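Long-range contacts in gamma-glutamyltranspeptidase (PDB 6J3A), which probably cleaves or transfers gamma-glutamyl groups, as an LmbA-like homologue of the gamma-glutamyltranspeptidases, enzymes of the N-terminal nucleophile hydrolase superfamily: residues D300-L305 with A569-R574; G555-E560 with R574-T579. All blocks are in the same frame, centred on the assembly; numbering follows the deposited sequence.

Contact 1 (D300-L305 with A569-R574)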
# COMPACT_ATOMS: atom_id res chain seq x y z
N ASP A 300 22.40 9.69 -22.76
CA ASP A 300 23.38 10.70 -22.29
C ASP A 300 23.25 10.99 -20.78
O ASP A 300 24.26 11.17 -20.10
CB ASP A 300 23.24 12.02 -23.07
CG ASP A 300 23.56 11.88 -24.57
OD1 ASP A 300 24.22 10.89 -24.95
OD2 ASP A 300 23.13 12.75 -25.37
N TYR A 301 22.02 11.04 -20.27
CA TYR A 301 21.73 11.24 -18.84
C TYR A 301 22.24 10.09 -17.99
O TYR A 301 22.85 10.30 -16.96
CB TYR A 301 20.22 11.39 -18.65
CG TYR A 301 19.69 11.47 -17.22
CD1 TYR A 301 19.67 12.68 -16.52
CD2 TYR A 301 19.14 10.35 -16.59
CE1 TYR A 301 19.15 12.76 -15.23
CE2 TYR A 301 18.62 10.42 -15.31
CZ TYR A 301 18.63 11.63 -14.63
OH TYR A 301 18.11 11.69 -13.35
N VAL A 302 21.98 8.86 -18.43
CA VAL A 302 22.45 7.67 -17.72
C VAL A 302 23.98 7.61 -17.72
O VAL A 302 24.59 7.59 -16.65
CB VAL A 302 21.87 6.38 -18.35
CG1 VAL A 302 22.54 5.12 -17.80
CG2 VAL A 302 20.38 6.32 -18.09
N HIS A 303 24.56 7.57 -18.93
CA HIS A 303 26.02 7.60 -19.13
C HIS A 303 26.73 8.61 -18.23
O HIS A 303 27.66 8.27 -17.51
CB HIS A 303 26.38 7.91 -20.60
CG HIS A 303 27.85 8.05 -20.85
ND1 HIS A 303 28.67 6.96 -21.05
CD2 HIS A 303 28.65 9.14 -20.89
CE1 HIS A 303 29.92 7.38 -21.21
NE2 HIS A 303 29.93 8.70 -21.12
N LEU A 304 26.26 9.85 -18.29
CA LEU A 304 26.78 10.93 -17.46
C LEU A 304 26.81 10.59 -15.97
O LEU A 304 27.80 10.84 -15.30
CB LEU A 304 25.96 12.21 -17.66
CG LEU A 304 26.34 13.39 -16.75
CD1 LEU A 304 27.71 13.94 -17.12
CD2 LEU A 304 25.29 14.49 -16.80
N LEU A 305 25.70 10.04 -15.47
CA LEU A 305 25.58 9.64 -14.08
C LEU A 305 26.44 8.44 -13.69
O LEU A 305 26.90 8.36 -12.55
CB LEU A 305 24.12 9.35 -13.73
CG LEU A 305 23.16 10.54 -13.82
CD1 LEU A 305 21.79 10.17 -13.26
CD2 LEU A 305 23.68 11.78 -13.12
N ALA A 569 21.66 -0.39 -25.57
CA ALA A 569 22.47 -0.47 -26.80
C ALA A 569 23.44 0.72 -26.95
O ALA A 569 24.55 0.55 -27.45
CB ALA A 569 21.59 -0.60 -28.04
N GLU A 570 23.00 1.90 -26.51
CA GLU A 570 23.87 3.09 -26.51
C GLU A 570 25.07 2.97 -25.58
O GLU A 570 26.17 3.38 -25.94
CB GLU A 570 23.09 4.36 -26.14
CG GLU A 570 22.61 5.16 -27.33
CD GLU A 570 23.75 5.80 -28.10
OE1 GLU A 570 24.26 6.85 -27.65
OE2 GLU A 570 24.15 5.24 -29.14
N LEU A 571 24.84 2.41 -24.40
CA LEU A 571 25.90 2.19 -23.43
C LEU A 571 26.94 1.17 -23.88
O LEU A 571 28.13 1.39 -23.68
CB LEU A 571 25.30 1.79 -22.07
CG LEU A 571 24.35 2.82 -21.44
CD1 LEU A 571 23.69 2.30 -20.18
CD2 LEU A 571 25.07 4.12 -21.14
N ARG A 572 26.52 0.07 -24.52
CA ARG A 572 27.49 -0.95 -24.99
C ARG A 572 28.38 -0.32 -26.05
O ARG A 572 29.59 -0.57 -26.08
CB ARG A 572 26.88 -2.24 -25.59
CG ARG A 572 25.44 -2.59 -25.28
CD ARG A 572 25.09 -3.98 -25.77
NE ARG A 572 24.83 -4.88 -24.64
CZ ARG A 572 23.62 -5.13 -24.12
NH1 ARG A 572 23.51 -5.97 -23.09
NH2 ARG A 572 22.52 -4.55 -24.61
N ARG A 573 27.75 0.48 -26.89
CA ARG A 573 28.43 1.26 -27.93
C ARG A 573 29.52 2.18 -27.35
O ARG A 573 30.59 2.36 -27.93
CB ARG A 573 27.40 2.10 -28.67
CG ARG A 573 27.72 2.33 -30.13
CD ARG A 573 27.15 3.68 -30.55
NE ARG A 573 27.96 4.78 -30.02
CZ ARG A 573 27.54 6.04 -29.85
NH1 ARG A 573 26.30 6.42 -30.14
NH2 ARG A 573 28.39 6.93 -29.36
N ARG A 574 29.22 2.75 -26.19
CA ARG A 574 30.14 3.60 -25.44
C ARG A 574 31.06 2.83 -24.48
O ARG A 574 31.67 3.42 -23.58
CB ARG A 574 29.34 4.67 -24.69
CG ARG A 574 28.52 5.54 -25.63
CD ARG A 574 27.49 6.40 -24.93
NE ARG A 574 27.99 7.77 -24.72
CZ ARG A 574 27.25 8.88 -24.76
NH1 ARG A 574 25.94 8.85 -24.99
NH2 ARG A 574 27.84 10.06 -24.57

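Contact 2 (G555-E560 with R574-T579)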
# COMPACT_ATOMS: atom_id res chain seq x y z
N GLY A 555 34.16 -1.67 -15.55
CA GLY A 555 33.20 -1.24 -16.57
C GLY A 555 31.81 -1.86 -16.52
O GLY A 555 31.06 -1.76 -17.50
N SER A 556 31.44 -2.46 -15.39
CA SER A 556 30.21 -3.25 -15.29
C SER A 556 29.05 -2.41 -14.80
O SER A 556 29.11 -1.82 -13.72
CB SER A 556 30.40 -4.43 -14.34
OG SER A 556 29.26 -5.26 -14.36
N VAL A 557 27.98 -2.41 -15.58
CA VAL A 557 26.76 -1.68 -15.22
C VAL A 557 25.51 -2.54 -15.41
O VAL A 557 25.39 -3.29 -16.38
CB VAL A 557 26.67 -0.35 -16.00
CG1 VAL A 557 26.35 -0.58 -17.47
CG2 VAL A 557 25.65 0.58 -15.37
N THR A 558 24.58 -2.44 -14.47
CA THR A 558 23.39 -3.29 -14.45
C THR A 558 22.11 -2.45 -14.53
O THR A 558 21.79 -1.71 -13.61
CB THR A 558 23.38 -4.18 -13.20
OG1 THR A 558 24.61 -4.91 -13.13
CG2 THR A 558 22.20 -5.17 -13.21
N VAL A 559 21.38 -2.59 -15.64
CA VAL A 559 20.07 -1.94 -15.83
C VAL A 559 18.92 -2.94 -15.71
O VAL A 559 19.10 -4.13 -15.98
CB VAL A 559 19.95 -1.20 -17.19
CG1 VAL A 559 21.01 -0.12 -17.30
CG2 VAL A 559 20.03 -2.16 -18.38
N GLU A 560 17.75 -2.44 -15.31
CA GLU A 560 16.53 -3.25 -15.30
C GLU A 560 16.08 -3.51 -16.73
O GLU A 560 16.31 -2.69 -17.62
CB GLU A 560 15.41 -2.57 -14.51
CG GLU A 560 15.66 -2.52 -13.02
CD GLU A 560 14.50 -1.94 -12.23
OE1 GLU A 560 14.03 -2.61 -11.30
OE2 GLU A 560 14.06 -0.80 -12.51
N ARG A 574 29.22 2.75 -26.19
CA ARG A 574 30.14 3.60 -25.44
C ARG A 574 31.06 2.83 -24.48
O ARG A 574 31.67 3.42 -23.58
CB ARG A 574 29.34 4.67 -24.69
CG ARG A 574 28.52 5.54 -25.63
CD ARG A 574 27.49 6.40 -24.93
NE ARG A 574 27.99 7.77 -24.72
CZ ARG A 574 27.25 8.88 -24.76
NH1 ARG A 574 25.94 8.85 -24.99
NH2 ARG A 574 27.84 10.06 -24.57
N GLY A 575 31.16 1.52 -24.67
CA GLY A 575 32.15 0.68 -23.99
C GLY A 575 31.77 0.16 -22.62
O GLY A 575 32.63 -0.37 -21.91
N HIS A 576 30.51 0.31 -22.24
CA HIS A 576 30.02 -0.28 -21.00
C HIS A 576 29.87 -1.78 -21.16
O HIS A 576 29.48 -2.26 -22.23
CB HIS A 576 28.65 0.29 -20.63
CG HIS A 576 28.69 1.74 -20.26
ND1 HIS A 576 28.86 2.17 -18.96
CD2 HIS A 576 28.56 2.86 -21.01
CE1 HIS A 576 28.85 3.49 -18.93
NE2 HIS A 576 28.67 3.94 -20.16
N GLU A 577 30.20 -2.52 -20.10
CA GLU A 577 29.86 -3.93 -20.00
C GLU A 577 28.50 -4.05 -19.29
O GLU A 577 28.41 -4.07 -18.06
CB GLU A 577 30.96 -4.71 -19.28
CG GLU A 577 32.31 -4.70 -20.01
CD GLU A 577 32.27 -5.31 -21.41
OE1 GLU A 577 33.02 -4.82 -22.29
OE2 GLU A 577 31.49 -6.27 -21.64
N VAL A 578 27.44 -4.12 -20.09
CA VAL A 578 26.07 -4.03 -19.62
C VAL A 578 25.46 -5.40 -19.34
O VAL A 578 25.32 -6.23 -20.24
CB VAL A 578 25.18 -3.33 -20.67
CG1 VAL A 578 23.72 -3.28 -20.23
CG2 VAL A 578 25.69 -1.91 -20.92
N THR A 579 25.06 -5.60 -18.08
CA THR A 579 24.24 -6.76 -17.70
C THR A 579 22.78 -6.29 -17.60
O THR A 579 22.48 -5.31 -16.90
CB THR A 579 24.72 -7.37 -16.36
OG1 THR A 579 26.15 -7.54 -16.38
CG2 THR A 579 24.10 -8.72 -16.14
O HOH W 1 30.04 0.72 -17.17

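Contact 1 (D300-L305 with A569-R574)
R574 reaches from the end of helix 565-573 to helix 299-319, where its side chain meets both D300 and H303 in the first two turns. Its CB points toward that helix, and chi1 of -59° sets CG beside the backbone N, from where the chain runs out to H303. CD is the first atom to arrive, 4.1 Å from H303 ND1. A bend at chi3 then lays the guanidinium flat on one face of the H303 imidazole, centres 4.2 Å apart and planes 18° from parallel. NE sits over the middle of the ring, while R574 NH2 lies 3.9 Å from H303 CD2. NH1 of R574 ends the chain in a salt bridge with D300 OD1 of 2.7 Å, nearly straight and in the guanidinium plane, although the carboxylate itself is turned almost perpendicular to that plane. H303 NE2 is hydrogen-bonded to G345 O, and R574 NE makes a weak bond to D346 O, so both stacked groups are tied to adjacent residues. On the buried side L571 packs between the helices: L571 CD1 meets V302 CG1 at 3.9 Å, and L571 CD2 rests 4.0 Å from H303 CB. R573 NH1 forms a salt bridge with E570 OE2 at 2.6 Å, and R574 NH1 makes a long, weak pair with E570 OE1, completing a four-residue salt-bridge network at a helix-helix interface, its arginine stacked on a histidine.

Contact 2 (G555-E560 with R574-T579)
G555 O accepts the N-H of E577 at 2.8 Å and, more weakly, a water at 2.7 Å that also meets H576 ND1 at 2.6 Å, so this carbonyl is held where the two strands begin to pair. Strands 556-560 and 577-581 are the parallel partners of a beta-alpha-beta unit whose crossover is helix 565-573; the short segments here are twisted by -33° against each other. The chain returns from the helix through G575, the C-prime residue of a Schellman motif, whose positive phi is one that glycine adopts readily. The strand ladder then runs with the usual parallel alternation. V557 N gives to E577 O at 3.0 Å, nearly straight at the hydrogen, and V557 O takes T579 N at 2.9 Å; V557 thus straddles V578. V559 N to T579 O, at 3.2 Å, is the longest rung. Alpha hydrogens of S556, V578 and T558 add CA-H...O contacts to E577 O, V557 O and T579 O respectively. On the face toward helix 565-573, V557 CG1 lies 3.8 Å from V578 CG2, the two side chains side by side and pointing the same way. V557 CG1 occupies the crowded position between backbone N and carbonyl carbon (chi1 72°), from where it also reaches the CB of H576 and comes obliquely to its ring. H576 in turn packs against V306, E307 and K310 of helix 299-319. Strand 556-560 is the middle one of a small mixed sheet, pairing antiparallel on its other edge with 538-540. The opposite face carries S556, E577, T558 and T579; there the two threonines run alongside one another, T558 OG1 standing 4.1 Å from T579 CB.

Overall arrangement
Contacts 1 and 2 lie with centres about 9 Å apart and share R574, the residue at which helix 565-573 gives way to the turn before strand 577-581. The helix is bound to helix 299-319 in contact 1, while the strands that flank it in sequence pair in contact 2. H576 joins the two: H576 N probably bonds L571 O at 3.0 Å, and H576 NE2 probably bonds H303 ND1 at 3.2 Å, the two imidazole planes at about 90°. L571 CB packs on V578 CG2 at 3.9 Å. Both contacts sit well off the chain's centre, their own centres about 28 and 24 Å from it, on the same side.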